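Local coordinates for Blr6230 protein (Bradyrhizobium diazoefficiens USDA 110, PDB 5NGG), which hydrolyses beta-lactam antibiotics as a zinc-dependent metallo-beta-lactamase of subclass B3, probably by means of a water species held between two zinc ions, at residues N99-L104 against L239-E244; A119-G124 against P129-G134; R154-K157 against R161-L164; L169-T174 against G180-E185; L198-G203 against R224-K229. All coordinates share one frame; numbering follows the deposited sequence. Where two conformers were deposited one is given.

Contact 1: N99-L104 against L239-E244; sequences NTHAHL and LGPHPE. With ZN (zinc ion), chain D; ZN (zinc ion), chain C.
Thr100 OG1 lies against the ring of Pro241, 3.9 Å from its CB, and the His101 ring brings its edge to the same proline, CE1 standing 4.3 Å from Pro241 CG. These are loose van der Waals contacts; the closer connection between the segments is the dinuclear zinc centre, through the water shared by its two ions. His101 NE2 and His103 ND1 each bind one zinc ion at 2.1 Å, and His242 NE2 binds the second zinc ion at 2.1 Å. The bridging water has its oxygen 1.9 Å from the first ion and 2.1 Å from the second, at the edge of both the His101 and the His103 rings.

The torsions set this up. With chi1 76°, His101 CG sits between the backbone N and the carbonyl carbon, which swings the ring across toward Pro241 and the metals. His103 CG instead lies anti to the carbonyl carbon (chi1 -69°), and the ring offers ND1, so two histidines two residues apart grip one ion through different nitrogens. The bond from His101 ND1 to Cys201 O probably fixes the rotation of the His101 ring, while Asp70 OD2 takes the hydroxyl of Thr100. Asn99 ND2 gives a bent bond to His101 O (2.9 Å), coming from above the carbonyl plane.

His177 completes the protein ligands of the first zinc ion, Asp105 and His106 those of the second, giving the dinuclear centre of the metallo-beta-lactamase fold. The two loops follow strands 94-98 and 237-239, which belong to the two different sheets, and they lead into helices 104-107 and 248-253.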
# COMPACT_ATOMS: atom_id res chain seq x y z
N ASN A 99 -2.43 0.30 7.27
CA ASN A 99 -2.91 -0.03 5.93
C ASN A 99 -2.75 1.17 5.02
O ASN A 99 -3.06 2.30 5.41
CB ASN A 99 -4.38 -0.44 6.03
CG ASN A 99 -5.01 -1.01 4.72
OD1 ASN A 99 -6.20 -0.80 4.51
ND2 ASN A 99 -4.28 -1.77 3.92
N THR A 100 -2.34 0.90 3.78
CA THR A 100 -2.41 1.90 2.71
C THR A 100 -3.85 1.98 2.17
O THR A 100 -4.46 3.04 2.12
CB THR A 100 -1.47 1.58 1.54
OG1 THR A 100 -1.66 0.23 1.11
CG2 THR A 100 -0.02 1.87 1.92
N HIS A 101 -4.41 0.85 1.76
CA HIS A 101 -5.80 0.85 1.27
C HIS A 101 -6.41 -0.53 1.38
O HIS A 101 -5.72 -1.55 1.37
CB HIS A 101 -5.92 1.41 -0.15
CG HIS A 101 -5.46 0.47 -1.21
ND1 HIS A 101 -4.20 0.48 -1.76
CD2 HIS A 101 -6.15 -0.47 -1.89
CE1 HIS A 101 -4.11 -0.45 -2.69
NE2 HIS A 101 -5.28 -1.07 -2.78
N ALA A 102 -7.73 -0.55 1.45
CA ALA A 102 -8.47 -1.73 1.91
C ALA A 102 -8.97 -2.61 0.76
O ALA A 102 -10.16 -2.77 0.57
CB ALA A 102 -9.62 -1.27 2.78
N HIS A 103 -8.04 -3.21 0.01
CA HIS A 103 -8.32 -4.27 -0.96
C HIS A 103 -7.63 -5.55 -0.52
O HIS A 103 -6.60 -5.50 0.15
CB HIS A 103 -7.81 -3.90 -2.36
CG HIS A 103 -8.56 -2.79 -3.01
ND1 HIS A 103 -8.00 -2.06 -4.02
CD2 HIS A 103 -9.81 -2.32 -2.82
CE1 HIS A 103 -8.89 -1.17 -4.44
NE2 HIS A 103 -10.00 -1.31 -3.73
N LEU A 104 -8.22 -6.68 -0.91
CA LEU A 104 -7.78 -8.00 -0.40
C LEU A 104 -6.31 -8.33 -0.63
O LEU A 104 -5.76 -9.10 0.13
CB LEU A 104 -8.63 -9.13 -0.96
CG LEU A 104 -8.32 -9.68 -2.35
CD1 LEU A 104 -9.02 -11.03 -2.55
CD2 LEU A 104 -8.71 -8.70 -3.43
N LEU A 239 7.87 4.62 -1.98
CA LEU A 239 7.50 3.21 -1.79
C LEU A 239 6.02 3.10 -2.13
O LEU A 239 5.31 4.07 -2.33
CB LEU A 239 7.81 2.75 -0.37
CG LEU A 239 9.27 2.88 0.08
CD1 LEU A 239 9.45 2.45 1.52
CD2 LEU A 239 10.17 2.06 -0.81
N GLY A 240 5.52 1.87 -2.17
CA GLY A 240 4.13 1.64 -2.50
C GLY A 240 3.73 0.21 -2.24
O GLY A 240 4.56 -0.62 -1.86
N PRO A 241 2.45 -0.12 -2.48
CA PRO A 241 1.94 -1.44 -2.07
C PRO A 241 2.16 -2.54 -3.10
O PRO A 241 1.86 -3.70 -2.81
CB PRO A 241 0.48 -1.18 -1.77
CG PRO A 241 0.12 -0.03 -2.60
CD PRO A 241 1.35 0.79 -2.85
N HIS A 242 2.71 -2.19 -4.27
CA HIS A 242 3.18 -3.14 -5.26
C HIS A 242 4.57 -2.67 -5.66
O HIS A 242 4.80 -1.47 -5.82
CB HIS A 242 2.25 -3.19 -6.48
CG HIS A 242 0.89 -3.73 -6.17
ND1 HIS A 242 0.61 -5.08 -6.05
CD2 HIS A 242 -0.28 -3.10 -5.96
CE1 HIS A 242 -0.68 -5.23 -5.77
NE2 HIS A 242 -1.24 -4.05 -5.71
N PRO A 243 5.51 -3.61 -5.88
CA PRO A 243 6.89 -3.20 -6.18
C PRO A 243 7.04 -2.41 -7.48
O PRO A 243 7.97 -1.63 -7.61
CB PRO A 243 7.68 -4.52 -6.13
CG PRO A 243 6.67 -5.60 -6.17
CD PRO A 243 5.38 -5.07 -5.69
N GLU A 244 6.11 -2.63 -8.40
CA GLU A 244 6.05 -1.92 -9.67
C GLU A 244 5.91 -0.41 -9.52
O GLU A 244 6.39 0.33 -10.39
CB GLU A 244 4.91 -2.50 -10.51
CG GLU A 244 5.17 -3.93 -10.95
CD GLU A 244 4.61 -5.01 -10.02
OE1 GLU A 244 4.34 -4.79 -8.81
OE2 GLU A 244 4.44 -6.14 -10.52
ZN ZN D . -6.00 -1.89 -4.53
ZN ZN C . -3.16 -3.73 -4.87
O HOH W 1 -5.19 -3.48 -5.03

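Contact 2: A119-G124 against P129-G134; sequences AQLVAG and PLLEGG
Leu131 reaches from helix 128-133 onto Ala123 and Leu121 of strand 120-124, the first strand and the helix of a beta-alpha-beta unit that is completed by strand 154-156. The contact is wholly apolar, and no hydrogen bond crosses it. Leu131 contributes about half of the buried surface, Ala123 and Leu121 nearly equal shares of the rest.

Ala123 and Leu121 lie two apart in the strand, so their side chains leave the same face of the sheet, the one turned to the helix. The small methyl of Ala123 lets the helix come near at this end, whereas Leu121 bridges a wider gap with its own branch. CG of Leu131 lies beside the backbone N (chi1 -69°) and CD1 continues the chain in an extended line (chi2 162°), which brings this methyl to the strand; it serves both partners. Its other branch, CD2, belongs to the side facing the zinc-binding loop, where it packs against Asn99, and Phe110 of helix 110-117 also touches both Leu121 and Leu131.

The fit is uneven: Leu131 CD1 stands 4.4 Å from Leu121 CD2, an ordinary distance for methyls, but only 3.4 Å from Ala123 CB, tighter than usual van der Waals contact.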
# COMPACT_ATOMS: atom_id res chain seq x y z
N ALA A 119 -1.97 -6.76 18.06
CA ALA A 119 -1.65 -5.44 17.52
C ALA A 119 -2.91 -4.63 17.24
O ALA A 119 -4.00 -5.18 17.11
CB ALA A 119 -0.86 -5.61 16.24
N GLN A 120 -2.74 -3.32 17.17
CA GLN A 120 -3.81 -2.41 16.76
C GLN A 120 -3.69 -2.09 15.28
O GLN A 120 -2.61 -1.93 14.78
CB GLN A 120 -3.75 -1.12 17.58
CG GLN A 120 -4.09 -1.32 19.04
CD GLN A 120 -3.88 -0.05 19.85
OE1 GLN A 120 -2.75 0.41 20.01
NE2 GLN A 120 -4.96 0.52 20.35
N LEU A 121 -4.84 -2.00 14.60
CA LEU A 121 -4.92 -1.68 13.18
C LEU A 121 -5.31 -0.21 13.02
O LEU A 121 -6.31 0.26 13.60
CB LEU A 121 -5.94 -2.57 12.47
CG LEU A 121 -6.25 -2.23 10.99
CD1 LEU A 121 -5.03 -2.35 10.09
CD2 LEU A 121 -7.40 -3.08 10.44
N VAL A 122 -4.52 0.48 12.20
CA VAL A 122 -4.71 1.91 11.89
C VAL A 122 -4.93 2.07 10.38
O VAL A 122 -4.14 1.55 9.60
CB VAL A 122 -3.47 2.69 12.31
CG1 VAL A 122 -3.70 4.19 12.12
CG2 VAL A 122 -3.11 2.38 13.75
N ALA A 123 -5.98 2.78 9.99
CA ALA A 123 -6.34 2.91 8.58
C ALA A 123 -7.14 4.19 8.36
O ALA A 123 -7.73 4.75 9.28
CB ALA A 123 -7.14 1.68 8.12
N GLY A 124 -7.18 4.61 7.10
CA GLY A 124 -7.96 5.77 6.71
C GLY A 124 -9.43 5.60 7.05
O GLY A 124 -10.05 4.57 6.76
N PRO A 129 -15.28 1.08 6.67
CA PRO A 129 -16.37 0.13 6.36
C PRO A 129 -15.94 -1.05 5.51
O PRO A 129 -16.47 -2.15 5.65
CB PRO A 129 -17.41 0.98 5.62
CG PRO A 129 -17.08 2.39 5.95
CD PRO A 129 -15.61 2.46 6.25
N LEU A 130 -14.96 -0.82 4.62
CA LEU A 130 -14.42 -1.88 3.75
C LEU A 130 -13.67 -2.91 4.57
O LEU A 130 -13.84 -4.12 4.41
CB LEU A 130 -13.49 -1.28 2.69
CG LEU A 130 -14.08 -0.60 1.46
CD1 LEU A 130 -14.99 0.57 1.79
CD2 LEU A 130 -12.93 -0.14 0.56
N LEU A 131 -12.79 -2.44 5.46
CA LEU A 131 -12.02 -3.33 6.33
C LEU A 131 -12.94 -4.14 7.25
O LEU A 131 -12.73 -5.34 7.43
CB LEU A 131 -11.03 -2.52 7.16
CG LEU A 131 -9.89 -1.92 6.33
CD1 LEU A 131 -9.20 -0.79 7.08
CD2 LEU A 131 -8.89 -2.99 5.98
N GLU A 132 -13.92 -3.46 7.83
CA GLU A 132 -14.80 -4.08 8.81
C GLU A 132 -15.81 -5.00 8.16
O GLU A 132 -16.36 -5.87 8.83
CB GLU A 132 -15.42 -3.03 9.72
CG GLU A 132 -14.34 -2.31 10.53
CD GLU A 132 -14.78 -1.64 11.81
OE1 GLU A 132 -15.99 -1.44 12.01
OE2 GLU A 132 -13.87 -1.27 12.57
N GLY A 133 -16.08 -4.83 6.87
CA GLY A 133 -16.99 -5.70 6.14
C GLY A 133 -16.30 -6.79 5.33
O GLY A 133 -16.93 -7.78 4.99
N GLY A 134 -15.04 -6.60 4.98
CA GLY A 134 -14.30 -7.58 4.18
C GLY A 134 -14.78 -7.70 2.74
O GLY A 134 -14.80 -8.80 2.19

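Contact 3: R154-K157 against R161-L164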
# COMPACT_ATOMS: atom_id res chain seq x y z
N ARG A 154 -7.92 2.57 15.12
CA ARG A 154 -7.78 4.01 14.97
C ARG A 154 -8.00 4.36 13.50
O ARG A 154 -7.30 3.85 12.62
CB ARG A 154 -6.39 4.48 15.40
CG ARG A 154 -6.24 5.98 15.31
CD ARG A 154 -4.92 6.41 15.86
NE ARG A 154 -4.66 7.82 15.56
CZ ARG A 154 -3.50 8.43 15.74
NH1 ARG A 154 -2.45 7.77 16.22
NH2 ARG A 154 -3.39 9.71 15.42
N ALA A 155 -8.97 5.25 13.26
CA ALA A 155 -9.31 5.74 11.94
C ALA A 155 -8.62 7.09 11.76
O ALA A 155 -8.80 7.98 12.58
CB ALA A 155 -10.83 5.87 11.80
N VAL A 156 -7.82 7.25 10.71
CA VAL A 156 -7.03 8.46 10.51
C VAL A 156 -7.53 9.33 9.35
O VAL A 156 -8.16 8.82 8.43
CB VAL A 156 -5.51 8.18 10.34
CG1 VAL A 156 -4.94 7.59 11.61
CG2 VAL A 156 -5.24 7.33 9.12
N LYS A 157 -7.22 10.62 9.45
CA LYS A 157 -7.44 11.60 8.38
C LYS A 157 -6.14 12.36 8.11
O LYS A 157 -5.14 12.16 8.81
CB LYS A 157 -8.58 12.54 8.74
CG LYS A 157 -9.94 11.85 8.79
CD LYS A 157 -11.08 12.86 8.85
N ARG A 161 -0.88 11.79 13.18
CA ARG A 161 0.44 11.21 13.49
C ARG A 161 0.27 9.93 14.30
O ARG A 161 -0.52 9.88 15.26
CB ARG A 161 1.31 12.22 14.24
CG ARG A 161 1.73 13.44 13.40
CD ARG A 161 2.11 14.65 14.26
NE ARG A 161 3.16 14.37 15.23
CZ ARG A 161 4.48 14.50 15.03
NH1 ARG A 161 5.32 14.21 16.02
NH2 ARG A 161 4.96 14.91 13.86
N VAL A 162 1.01 8.89 13.92
CA VAL A 162 0.98 7.60 14.57
C VAL A 162 2.40 7.27 15.03
O VAL A 162 3.32 7.27 14.22
CB VAL A 162 0.47 6.53 13.57
CG1 VAL A 162 0.49 5.17 14.20
CG2 VAL A 162 -0.93 6.88 13.10
N THR A 163 2.57 7.00 16.33
CA THR A 163 3.90 6.79 16.93
C THR A 163 3.98 5.42 17.60
O THR A 163 3.06 5.02 18.32
CB THR A 163 4.19 7.90 17.95
OG1 THR A 163 4.21 9.16 17.28
CG2 THR A 163 5.53 7.71 18.63
N LEU A 164 5.08 4.70 17.34
CA LEU A 164 5.48 3.54 18.17
C LEU A 164 6.93 3.75 18.57
O LEU A 164 7.81 3.84 17.70
CB LEU A 164 5.33 2.21 17.42
CG LEU A 164 5.71 0.94 18.21
CD1 LEU A 164 4.79 0.69 19.41
CD2 LEU A 164 5.73 -0.29 17.31
O HOH W 2 0.24 7.43 17.98
O HOH W 3 -2.39 12.80 15.35
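Arg154 stretches from strand 154-156 across to strand 161-164 and grips the carbonyl oxygen of Arg161 with its guanidinium group. The bond from CA to CB points toward strand 161-164. CG is anti to the backbone N (chi1 -177°), and the chain stays extended through CD to NE, so the aliphatic part acts as a straight arm that spans the gap between the strands. At CZ the group meets its partners: this carbon lies 3.3 Å from Arg161 O and 4.0 Å from Val162 CG2. NH2 makes the better bond, 2.9 Å to Arg161 O, with an N-H...O angle of 140°; it approaches from above the carbonyl plane. NH1 adds a weak bond to the same oxygen at 3.0 Å, so one acceptor sits in the fork of both terminal nitrogens.

Val162 CG2 lies over one face of the guanidinium, 3.6 Å from NH1, and the two side chains pass alongside each other in opposite senses. Water extends the grip on both flanks: one molecule takes a weak bond from NH1 and a sound one from Thr163 N, and another does the same between NH2 and Arg161 N. Deeper in, Val156 CG1 meets Val162 CG2 at 4.3 Å.

The strands run roughly antiparallel, at 137°, but their axes come no nearer than 9.6 Å and they do not pair. Each is an outermost strand of its own sheet: 154-156 pairs with 120-124, and 161-164 with 167-173. The contact thus joins the rims of the two sheets of the alpha-beta/beta-alpha sandwich, with Val122 touching both Val156 and Val162.

Contact 4: L169-T174 against G180-E185; sequences LTAHAT and GCTSWE. With ZN (zinc ion), chain E.
His172 NE2 donates to Glu185 OE1 at 2.7 Å, while the other ring nitrogen, ND1, binds a zinc ion at 2.0 Å. The carboxylate oxygen is met on its anti side, with ring and carboxylate planes 31° apart. Glu185 reaches it fully extended. The carboxylate would be expected to hold the ring in its rotation and make ND1 a stronger metal ligand. Glu158 and Lys229 supply the other protein ligands of this zinc ion, which is separate from the dinuclear centre.

Backbone pairing runs beneath. Thr170 with Glu185 and His172 with Ser183 are hydrogen-bonded antiparallel pairs, while Ala171 with Trp184 and Ala173 with Thr182 are non-hydrogen-bonded ones. The register ends where Thr174 N bonds to Cys181 O at 3.0 Å. There Thr174 OG1 and Ser183 OG share a hydrogen bond of 2.8 Å, and Ser183 OG also engages Cys201 N.

The face of Ala171 and Trp184 is largely apolar. Ala171 CB sits over the six-membered ring of Trp184 in a CH-pi contact, 3.7 Å from CZ3, and Thr182 CG2 also lies over a face of the indole, toward its rim. Leu169 crosses the indole at about a right angle, its CB 3.9 Å from CE3.

Strands 167-173 and 182-190 form a beta hairpin inside the five-stranded sheet, flanked by 161-164 and 193-199. Trp184 NE1 bonds to Asn99 O beyond strand 94-98 of the other sheet, and the disulfide from Cys181 to Cys201 ties the hairpin to the segment after strand 193-199.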
# COMPACT_ATOMS: atom_id res chain seq x y z
N LEU A 169 4.87 8.12 11.98
CA LEU A 169 4.41 8.26 10.61
C LEU A 169 3.26 9.26 10.58
O LEU A 169 2.47 9.34 11.54
CB LEU A 169 3.94 6.93 10.01
CG LEU A 169 5.03 5.85 9.91
CD1 LEU A 169 5.00 4.88 11.10
CD2 LEU A 169 4.93 5.08 8.62
N THR A 170 3.17 9.99 9.46
CA THR A 170 2.11 10.96 9.24
C THR A 170 1.20 10.46 8.11
O THR A 170 1.68 10.09 7.03
CB THR A 170 2.68 12.34 8.88
OG1 THR A 170 3.52 12.78 9.95
CG2 THR A 170 1.59 13.37 8.65
N ALA A 171 -0.11 10.44 8.37
CA ALA A 171 -1.11 10.06 7.38
C ALA A 171 -1.36 11.19 6.40
O ALA A 171 -1.59 12.34 6.81
CB ALA A 171 -2.41 9.69 8.08
N HIS A 172 -1.44 10.84 5.12
CA HIS A 172 -1.93 11.74 4.09
C HIS A 172 -3.11 11.12 3.37
O HIS A 172 -3.03 9.98 2.92
CB HIS A 172 -0.84 12.04 3.07
CG HIS A 172 0.31 12.79 3.62
ND1 HIS A 172 0.34 14.16 3.70
CD2 HIS A 172 1.46 12.35 4.16
CE1 HIS A 172 1.49 14.54 4.24
NE2 HIS A 172 2.19 13.45 4.53
N ALA A 173 -4.20 11.88 3.24
CA ALA A 173 -5.38 11.38 2.54
C ALA A 173 -5.15 11.50 1.05
O ALA A 173 -5.03 12.60 0.52
CB ALA A 173 -6.61 12.15 2.98
N THR A 174 -5.06 10.35 0.38
CA THR A 174 -4.80 10.28 -1.04
C THR A 174 -5.84 9.34 -1.68
O THR A 174 -5.47 8.33 -2.30
CB THR A 174 -3.36 9.81 -1.33
OG1 THR A 174 -3.07 8.65 -0.54
CG2 THR A 174 -2.35 10.87 -0.96
N GLY A 180 -10.65 5.54 1.26
CA GLY A 180 -9.82 5.84 2.43
C GLY A 180 -8.33 5.61 2.22
O GLY A 180 -7.59 5.55 3.21
N CYS A 181 -7.89 5.57 0.96
CA CYS A 181 -6.49 5.33 0.60
C CYS A 181 -5.60 6.37 1.33
O CYS A 181 -5.84 7.59 1.19
CB CYS A 181 -6.39 5.48 -0.92
SG CYS A 181 -5.14 4.57 -1.86
N THR A 182 -4.63 5.86 2.10
CA THR A 182 -3.79 6.68 2.96
C THR A 182 -2.34 6.42 2.62
O THR A 182 -1.86 5.28 2.67
CB THR A 182 -4.05 6.36 4.44
OG1 THR A 182 -5.44 6.59 4.72
CG2 THR A 182 -3.20 7.22 5.36
N SER A 183 -1.63 7.48 2.27
CA SER A 183 -0.19 7.44 2.05
C SER A 183 0.52 7.87 3.32
O SER A 183 0.15 8.86 3.93
CB SER A 183 0.19 8.35 0.88
OG SER A 183 -0.42 7.90 -0.34
N TRP A 184 1.53 7.11 3.73
CA TRP A 184 2.16 7.32 5.03
C TRP A 184 3.58 7.88 4.88
O TRP A 184 4.40 7.29 4.17
CB TRP A 184 2.23 5.98 5.76
CG TRP A 184 0.91 5.42 6.18
CD1 TRP A 184 0.15 4.48 5.53
CD2 TRP A 184 0.18 5.79 7.34
NE1 TRP A 184 -0.98 4.23 6.23
CE2 TRP A 184 -1.00 5.01 7.35
CE3 TRP A 184 0.41 6.68 8.39
CZ2 TRP A 184 -1.93 5.09 8.40
CZ3 TRP A 184 -0.51 6.77 9.39
CH2 TRP A 184 -1.66 5.96 9.41
N GLU A 185 3.85 9.00 5.54
CA GLU A 185 5.16 9.65 5.46
C GLU A 185 5.97 9.40 6.73
O GLU A 185 5.45 9.47 7.85
CB GLU A 185 4.96 11.14 5.26
CG GLU A 185 6.24 11.94 5.13
CD GLU A 185 6.00 13.42 4.92
OE1 GLU A 185 4.83 13.89 4.96
OE2 GLU A 185 7.03 14.13 4.74
ZN ZN E . -0.95 15.61 3.08
O HOH W 4 6.06 11.61 10.20

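Contact 5: L198-G203 against R224-K229; sequences LFFCSG and RATFAK. With ZN (zinc ion), chain E; ACT (acetate ion), chain F.
Phe200 and Phe227 both turn ring edges, not faces, to the opposite segment. The edge of Phe200 meets the Thr226 methyl, with CE1 4.3 Å from CG2, and the edge of Phe227 meets a backbone oxygen, CE1 lying 3.6 Å from Gly203 O close to the ring plane. No hydrogen bond crosses the contact.

Phe200 swings its ring away from the backbone N (chi1 179°), which extends it toward helix 219-232; one face of the ring then receives Ser202 N, 3.6 Å above the plane and toward the rim. Thr226 points its methyl into the contact and gives its hydroxyl to Pro175 O. Gly203, without a side chain, brings its backbone up to the Phe227 edge. Behind Phe227 lies helix 268-291, with Leu276 and Phe280.

Ser202 OG donates to O of the bound acetate at 2.7 Å, whereas Lys229, bent at its last torsion, places NZ 2.1 Å from the zinc ion that His172 and Glu158 also bind. Strand 193-199, helix 219-232 and strand 237-239 make a beta-alpha-beta crossover, whose loop after the first strand borders the dinuclear zinc site.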
# COMPACT_ATOMS: atom_id res chain seq x y z
N LEU A 198 7.72 8.13 1.49
CA LEU A 198 6.27 7.99 1.38
C LEU A 198 5.94 6.58 0.99
O LEU A 198 6.31 6.12 -0.09
CB LEU A 198 5.68 8.96 0.36
CG LEU A 198 4.15 9.09 0.39
CD1 LEU A 198 3.70 9.82 1.64
CD2 LEU A 198 3.62 9.75 -0.86
N PHE A 199 5.14 5.91 1.84
CA PHE A 199 4.45 4.69 1.43
C PHE A 199 3.18 5.17 0.70
O PHE A 199 2.14 5.42 1.32
CB PHE A 199 4.09 3.84 2.65
CG PHE A 199 5.27 3.37 3.45
CD1 PHE A 199 5.80 4.13 4.50
CD2 PHE A 199 5.84 2.13 3.20
CE1 PHE A 199 6.86 3.64 5.25
CE2 PHE A 199 6.90 1.66 3.94
CZ PHE A 199 7.41 2.43 4.96
N PHE A 200 3.30 5.35 -0.61
CA PHE A 200 2.20 5.83 -1.44
C PHE A 200 1.14 4.73 -1.49
O PHE A 200 1.46 3.56 -1.58
CB PHE A 200 2.74 6.19 -2.82
CG PHE A 200 1.67 6.67 -3.78
CD1 PHE A 200 0.97 7.83 -3.50
CD2 PHE A 200 1.37 5.96 -4.96
CE1 PHE A 200 -0.02 8.29 -4.37
CE2 PHE A 200 0.36 6.40 -5.80
CZ PHE A 200 -0.33 7.57 -5.52
N CYS A 201 -0.13 5.12 -1.44
CA CYS A 201 -1.18 4.12 -1.26
C CYS A 201 -1.62 3.37 -2.48
O CYS A 201 -2.29 2.35 -2.30
CB CYS A 201 -2.39 4.75 -0.57
SG CYS A 201 -3.41 5.77 -1.61
N SER A 202 -1.33 3.89 -3.66
CA SER A 202 -1.79 3.44 -5.01
C SER A 202 -2.65 4.50 -5.65
O SER A 202 -3.55 5.02 -5.00
CB SER A 202 -2.63 2.16 -5.08
OG SER A 202 -3.05 1.99 -6.43
N GLY A 203 -2.41 4.74 -6.94
CA GLY A 203 -3.27 5.61 -7.74
C GLY A 203 -3.70 5.01 -9.07
O GLY A 203 -4.04 5.75 -10.00
N ARG A 224 -7.98 12.82 -9.17
CA ARG A 224 -7.28 14.02 -9.70
C ARG A 224 -6.72 14.90 -8.57
O ARG A 224 -5.64 15.48 -8.72
CB ARG A 224 -8.16 14.79 -10.69
CG ARG A 224 -8.35 14.08 -12.04
CD ARG A 224 -9.51 14.69 -12.80
NE ARG A 224 -9.68 14.25 -14.17
CZ ARG A 224 -8.73 13.79 -14.99
NH1 ARG A 224 -7.48 13.68 -14.60
NH2 ARG A 224 -9.06 13.44 -16.23
N ALA A 225 -7.40 14.96 -7.43
CA ALA A 225 -6.81 15.64 -6.25
C ALA A 225 -5.53 14.91 -5.80
O ALA A 225 -4.51 15.54 -5.51
CB ALA A 225 -7.81 15.70 -5.10
N THR A 226 -5.56 13.58 -5.83
CA THR A 226 -4.40 12.79 -5.42
C THR A 226 -3.20 12.91 -6.35
O THR A 226 -2.06 13.04 -5.88
CB THR A 226 -4.86 11.34 -5.22
OG1 THR A 226 -5.64 11.31 -4.03
CG2 THR A 226 -3.67 10.38 -5.11
N PHE A 227 -3.42 12.92 -7.67
CA PHE A 227 -2.28 13.08 -8.58
C PHE A 227 -1.58 14.41 -8.35
O PHE A 227 -0.36 14.52 -8.31
CB PHE A 227 -2.69 12.99 -10.05
CG PHE A 227 -3.44 11.74 -10.43
CD1 PHE A 227 -3.10 10.49 -9.92
CD2 PHE A 227 -4.49 11.82 -11.34
CE1 PHE A 227 -3.82 9.36 -10.30
CE2 PHE A 227 -5.20 10.70 -11.72
CZ PHE A 227 -4.86 9.47 -11.21
N ALA A 228 -2.37 15.48 -8.22
CA ALA A 228 -1.81 16.82 -7.97
C ALA A 228 -1.08 16.89 -6.63
O ALA A 228 0.02 17.44 -6.54
CB ALA A 228 -2.91 17.86 -8.00
N LYS A 229 -1.70 16.34 -5.59
CA LYS A 229 -1.10 16.31 -4.26
C LYS A 229 0.25 15.58 -4.29
O LYS A 229 1.25 16.09 -3.76
CB LYS A 229 -2.05 15.63 -3.27
CG LYS A 229 -1.54 15.47 -1.84
CD LYS A 229 -2.61 14.84 -0.97
CE LYS A 229 -2.13 14.51 0.42
NZ LYS A 229 -1.76 15.71 1.16
ZN ZN E . -0.95 15.61 3.08
C ACT F . -3.13 -1.54 -6.89
O ACT F . -2.80 -0.47 -7.43
OXT ACT F . -3.07 -1.69 -5.64
CH3 ACT F . -3.57 -2.65 -7.80

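Overall arrangement
Contact 1 lies almost at the centre of the chain and joins loops from both sheets through zinc ions; contacts 2 and 3 lie farther out. Contacts 2 and 3 share one sheet, as strands 120-124 and 154-156 are neighbours, yet one is a buried apolar contact and the other a partly exposed, watered arginine clasp. Contact 4 is the only one with strand pairing and buries the largest surface. It joins contact 3 through strands 161-164 and 167-173, and contact 5 through the disulfide and the outlying zinc ion. Contact 5 is sparse, buried edge packing, and Cys201 O links it to contact 1.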